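Local structure of phosphoribosylamine--glycine ligase (Thermotoga maritima, 1VKZ) at residues 201-213 with 309-322. The protein catalyses the ATP-dependent joining of glycine to 5-phosphoribosylamine, giving N(1)-(5-phosphoribosyl)glycinamide, ADP and phosphate in de novo purine biosynthesis. Numbering follows the deposited sequence.
Sequences AVVNGRNFVILPF and AVLEGYRGGKMEPV
Selenomethionine M319, beyond the C-terminal end of helix 303-315, reaches across the beta hairpin of strands 201-204 and 207-210, whose strand 207-210 forms the edge of an antiparallel sheet in the ATP-grasp fold. Helix segment 309-315 runs nearly along strand 201-204, at 20° with axes 7.6 Å apart. From M319, CB presses on V209 CG1 at 3.3 Å, closer than two carbons normally pack. SE then lies 3.7 Å from V202 CG1, and the bend at chi3 (-67°) delivers CE to the hairpin backbone, 3.7 Å from F208 CA. The type II' turn N204-N207 closes the hairpin beside the Schellman motif that ends helix 303-315 at G316. There N204, with CG anti to its own N (chi1 175°), sets ND2 3.4 Å from G316 CA, while its CB and CG pack near G313 O. Exchanging N204 for a glycine would probably open a gap over G313 O and G316, since CB, CG and ND2 make these contacts. At the other end of the hairpin, V209 CG2 meets V322 CG2 at 4.0 Å, the two side chains crossing at about a right angle, whereas L211 CD2 approaches the same V322 CG2 obliquely at 3.6 Å. P212 closes the row where its CD comes 3.7 Å from V322 O.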
loop_
_atom_site.group_PDB
_atom_site.type_symbol
_atom_site.label_atom_id
_atom_site.label_comp_id
_atom_site.label_asym_id
_atom_site.label_seq_id
_atom_site.Cartn_x
_atom_site.Cartn_y
_atom_site.Cartn_z
ATOM N N ALA A 201 -1.393 -6.246 -8.499
ATOM C CA ALA A 201 -0.940 -6.652 -9.805
ATOM C C ALA A 201 -0.066 -5.584 -10.473
ATOM O O ALA A 201 -0.228 -4.362 -10.258
ATOM C CB ALA A 201 -2.130 -6.998 -10.665
ATOM N N VAL A 202 0.864 -6.083 -11.287
ATOM C CA VAL A 202 1.565 -5.268 -12.278
ATOM C C VAL A 202 0.697 -5.311 -13.512
ATOM O O VAL A 202 0.246 -6.373 -13.915
ATOM C CB VAL A 202 2.986 -5.794 -12.607
ATOM C CG1 VAL A 202 3.749 -4.761 -13.379
ATOM C CG2 VAL A 202 3.761 -6.129 -11.338
ATOM N N VAL A 203 0.483 -4.148 -14.096
ATOM C CA VAL A 203 -0.547 -3.915 -15.085
ATOM C C VAL A 203 -0.009 -3.086 -16.275
ATOM O O VAL A 203 0.752 -2.130 -16.090
ATOM C CB VAL A 203 -1.728 -3.152 -14.478
ATOM C CG1 VAL A 203 -2.739 -2.796 -15.570
ATOM C CG2 VAL A 203 -2.400 -3.955 -13.369
ATOM N N ASN A 204 -0.414 -3.489 -17.485
ATOM C CA ASN A 204 -0.205 -2.727 -18.738
ATOM C C ASN A 204 -1.454 -2.873 -19.551
ATOM O O ASN A 204 -1.685 -3.915 -20.150
ATOM C CB ASN A 204 0.998 -3.261 -19.553
ATOM C CG ASN A 204 1.174 -2.553 -20.930
ATOM O OD1 ASN A 204 0.825 -1.374 -21.123
ATOM N ND2 ASN A 204 1.749 -3.282 -21.873
ATOM N N GLY A 205 -2.268 -1.826 -19.544
ATOM C CA GLY A 205 -3.516 -1.802 -20.270
ATOM C C GLY A 205 -4.386 -2.899 -19.739
ATOM O O GLY A 205 -4.773 -2.835 -18.584
ATOM N N ARG A 206 -4.662 -3.916 -20.561
ATOM C CA ARG A 206 -5.526 -5.031 -20.168
ATOM C C ARG A 206 -4.764 -6.253 -19.689
ATOM O O ARG A 206 -5.361 -7.171 -19.138
ATOM C CB ARG A 206 -6.438 -5.421 -21.321
ATOM C CG ARG A 206 -7.542 -4.420 -21.577
ATOM C CD ARG A 206 -8.754 -4.579 -20.681
ATOM N NE ARG A 206 -9.691 -5.628 -21.101
ATOM C CZ ARG A 206 -10.505 -5.545 -22.145
ATOM N NH1 ARG A 206 -10.492 -4.468 -22.917
ATOM N NH2 ARG A 206 -11.324 -6.553 -22.447
ATOM N N ASN A 207 -3.448 -6.256 -19.878
ATOM C CA ASN A 207 -2.589 -7.291 -19.352
ATOM C C ASN A 207 -2.224 -7.005 -17.919
ATOM O O ASN A 207 -1.975 -5.859 -17.582
ATOM C CB ASN A 207 -1.335 -7.338 -20.184
ATOM C CG ASN A 207 -1.651 -7.485 -21.618
ATOM O OD1 ASN A 207 -2.550 -8.246 -21.956
ATOM N ND2 ASN A 207 -0.968 -6.723 -22.484
ATOM N N PHE A 208 -2.200 -8.044 -17.082
ATOM C CA PHE A 208 -1.751 -7.923 -15.695
ATOM C C PHE A 208 -1.152 -9.234 -15.173
ATOM O O PHE A 208 -1.500 -10.316 -15.648
ATOM C CB PHE A 208 -2.905 -7.475 -14.776
ATOM C CG PHE A 208 -4.066 -8.436 -14.732
ATOM C CD1 PHE A 208 -5.070 -8.378 -15.679
ATOM C CD2 PHE A 208 -4.161 -9.371 -13.749
ATOM C CE1 PHE A 208 -6.149 -9.266 -15.637
ATOM C CE2 PHE A 208 -5.229 -10.270 -13.720
ATOM C CZ PHE A 208 -6.216 -10.208 -14.665
ATOM N N VAL A 209 -0.267 -9.135 -14.185
ATOM C CA VAL A 209 0.166 -10.316 -13.444
ATOM C C VAL A 209 -0.157 -10.058 -12.003
ATOM O O VAL A 209 0.092 -8.974 -11.494
ATOM C CB VAL A 209 1.662 -10.697 -13.663
ATOM C CG1 VAL A 209 2.033 -10.506 -15.121
ATOM C CG2 VAL A 209 2.620 -9.920 -12.796
ATOM N N ILE A 210 -0.745 -11.045 -11.344
ATOM C CA ILE A 210 -1.046 -10.940 -9.910
ATOM C C ILE A 210 0.183 -11.317 -9.104
ATOM O O ILE A 210 0.819 -12.310 -9.371
ATOM C CB ILE A 210 -2.235 -11.822 -9.537
ATOM C CG1 ILE A 210 -3.485 -11.323 -10.248
ATOM C CG2 ILE A 210 -2.459 -11.763 -8.032
ATOM C CD1 ILE A 210 -4.704 -12.095 -9.977
ATOM N N LEU A 211 0.520 -10.507 -8.118
ATOM C CA LEU A 211 1.657 -10.775 -7.271
ATOM C C LEU A 211 1.318 -11.743 -6.115
ATOM O O LEU A 211 0.160 -11.971 -5.807
ATOM C CB LEU A 211 2.196 -9.450 -6.763
ATOM C CG LEU A 211 2.753 -8.638 -7.927
ATOM C CD1 LEU A 211 3.094 -7.200 -7.523
ATOM C CD2 LEU A 211 3.967 -9.346 -8.485
ATOM N N PRO A 212 2.328 -12.331 -5.491
ATOM C CA PRO A 212 2.106 -13.178 -4.370
ATOM C C PRO A 212 1.227 -12.507 -3.334
ATOM O O PRO A 212 1.462 -11.352 -2.982
ATOM C CB PRO A 212 3.512 -13.352 -3.799
ATOM C CG PRO A 212 4.376 -13.226 -4.894
ATOM C CD PRO A 212 3.764 -12.227 -5.798
ATOM N N PHE A 213 0.254 -13.233 -2.823
ATOM C CA PHE A 213 -0.607 -12.735 -1.744
ATOM C C PHE A 213 0.146 -12.751 -0.417
ATOM O O PHE A 213 0.889 -13.709 -0.106
ATOM C CB PHE A 213 -1.912 -13.551 -1.663
ATOM C CG PHE A 213 -2.739 -13.452 -2.900
ATOM C CD1 PHE A 213 -2.450 -14.223 -4.013
ATOM C CD2 PHE A 213 -3.775 -12.547 -2.992
ATOM C CE1 PHE A 213 -3.216 -14.114 -5.184
ATOM C CE2 PHE A 213 -4.534 -12.432 -4.179
ATOM C CZ PHE A 213 -4.243 -13.204 -5.258
ATOM N N ALA A 309 8.782 -8.304 -14.372
ATOM C CA ALA A 309 7.386 -8.027 -14.698
ATOM C C ALA A 309 7.150 -6.509 -14.827
ATOM O O ALA A 309 6.470 -6.039 -15.716
ATOM C CB ALA A 309 6.479 -8.638 -13.647
ATOM N N VAL A 310 7.797 -5.742 -13.967
ATOM C CA VAL A 310 7.718 -4.297 -14.028
ATOM C C VAL A 310 8.317 -3.787 -15.318
ATOM O O VAL A 310 7.792 -2.889 -15.929
ATOM C CB VAL A 310 8.419 -3.686 -12.813
ATOM C CG1 VAL A 310 8.535 -2.199 -12.933
ATOM C CG2 VAL A 310 7.606 -4.013 -11.579
ATOM N N LEU A 311 9.435 -4.351 -15.740
ATOM C CA LEU A 311 10.107 -3.841 -16.918
ATOM C C LEU A 311 9.311 -4.203 -18.145
ATOM O O LEU A 311 9.118 -3.379 -19.027
ATOM C CB LEU A 311 11.521 -4.385 -16.987
ATOM C CG LEU A 311 12.505 -3.749 -16.004
ATOM C CD1 LEU A 311 13.843 -4.482 -16.098
ATOM C CD2 LEU A 311 12.685 -2.228 -16.233
ATOM N N GLU A 312 8.839 -5.438 -18.190
ATOM C CA GLU A 312 8.022 -5.899 -19.279
ATOM C C GLU A 312 6.742 -5.111 -19.392
ATOM O O GLU A 312 6.329 -4.772 -20.488
ATOM C CB GLU A 312 7.706 -7.388 -19.118
ATOM C CG GLU A 312 8.877 -8.268 -19.496
ATOM C CD GLU A 312 9.479 -7.850 -20.840
ATOM O OE1 GLU A 312 8.708 -7.438 -21.747
ATOM O OE2 GLU A 312 10.725 -7.912 -20.984
ATOM N N GLY A 313 6.117 -4.825 -18.263
ATOM C CA GLY A 313 4.931 -3.993 -18.233
ATOM C C GLY A 313 5.217 -2.575 -18.693
ATOM O O GLY A 313 4.527 -2.041 -19.571
ATOM N N TYR A 314 6.261 -1.978 -18.137
ATOM C CA TYR A 314 6.730 -0.669 -18.611
ATOM C C TYR A 314 7.044 -0.644 -20.077
ATOM O O TYR A 314 6.705 0.316 -20.768
ATOM C CB TYR A 314 7.995 -0.228 -17.870
ATOM C CG TYR A 314 8.452 1.130 -18.319
ATOM C CD1 TYR A 314 7.724 2.268 -17.991
ATOM C CD2 TYR A 314 9.598 1.288 -19.100
ATOM C CE1 TYR A 314 8.122 3.537 -18.413
ATOM C CE2 TYR A 314 10.008 2.548 -19.518
ATOM C CZ TYR A 314 9.261 3.670 -19.169
ATOM O OH TYR A 314 9.658 4.914 -19.577
ATOM N N ARG A 315 7.720 -1.678 -20.563
ATOM C CA ARG A 315 8.200 -1.692 -21.945
ATOM C C ARG A 315 7.079 -2.025 -22.940
ATOM O O ARG A 315 7.265 -1.912 -24.161
ATOM C CB ARG A 315 9.364 -2.677 -22.090
ATOM N N GLY A 316 5.915 -2.424 -22.442
ATOM C CA GLY A 316 4.820 -2.832 -23.319
ATOM C C GLY A 316 4.851 -4.288 -23.729
ATOM O O GLY A 316 4.045 -4.714 -24.547
ATOM N N GLY A 317 5.768 -5.065 -23.157
ATOM C CA GLY A 317 5.884 -6.484 -23.493
ATOM C C GLY A 317 5.065 -7.394 -22.599
ATOM O O GLY A 317 4.368 -6.932 -21.664
ATOM N N LYS A 318 5.164 -8.691 -22.894
ATOM C CA LYS A 318 4.526 -9.761 -22.105
ATOM C C LYS A 318 5.149 -9.933 -20.735
ATOM O O LYS A 318 6.358 -10.071 -20.615
ATOM C CB LYS A 318 4.623 -11.098 -22.848
ATOM C CG LYS A 318 3.842 -11.126 -24.138
ATOM C CD LYS A 318 4.178 -12.367 -24.954
ATOM C CE LYS A 318 3.707 -12.222 -26.388
ATOM N NZ LYS A 318 4.572 -12.998 -27.307
HETATM N N MSE A 319 4.329 -9.918 -19.693
HETATM C CA MSE A 319 4.841 -10.145 -18.362
HETATM C C MSE A 319 4.654 -11.590 -18.030
HETATM O O MSE A 319 3.623 -12.187 -18.347
HETATM C CB MSE A 319 4.122 -9.290 -17.339
HETATM C CG MSE A 319 4.364 -7.813 -17.534
HETATM SE SE MSE A 319 3.155 -6.743 -16.445
HETATM C CE MSE A 319 1.448 -7.174 -17.320
ATOM N N GLU A 320 5.675 -12.139 -17.384
ATOM C CA GLU A 320 5.668 -13.501 -16.926
ATOM C C GLU A 320 5.257 -13.512 -15.458
ATOM O O GLU A 320 5.543 -12.556 -14.741
ATOM C CB GLU A 320 7.067 -14.096 -17.093
ATOM C CG GLU A 320 7.542 -14.147 -18.537
ATOM C CD GLU A 320 6.723 -15.104 -19.403
ATOM O OE1 GLU A 320 6.086 -16.028 -18.838
ATOM O OE2 GLU A 320 6.718 -14.929 -20.648
ATOM N N PRO A 321 4.575 -14.572 -15.027
ATOM C CA PRO A 321 4.136 -14.727 -13.633
ATOM C C PRO A 321 5.219 -14.514 -12.573
ATOM O O PRO A 321 6.360 -14.935 -12.756
ATOM C CB PRO A 321 3.666 -16.195 -13.571
ATOM C CG PRO A 321 3.280 -16.536 -14.952
ATOM C CD PRO A 321 4.124 -15.693 -15.867
ATOM N N VAL A 322 4.848 -13.899 -11.454
ATOM C CA VAL A 322 5.789 -13.725 -10.350
ATOM C C VAL A 322 5.622 -14.814 -9.284
ATOM O O VAL A 322 4.767 -14.713 -8.408
ATOM C CB VAL A 322 5.643 -12.336 -9.747
ATOM C CG1 VAL A 322 6.613 -12.133 -8.578
ATOM C CG2 VAL A 322 5.867 -11.307 -10.861
#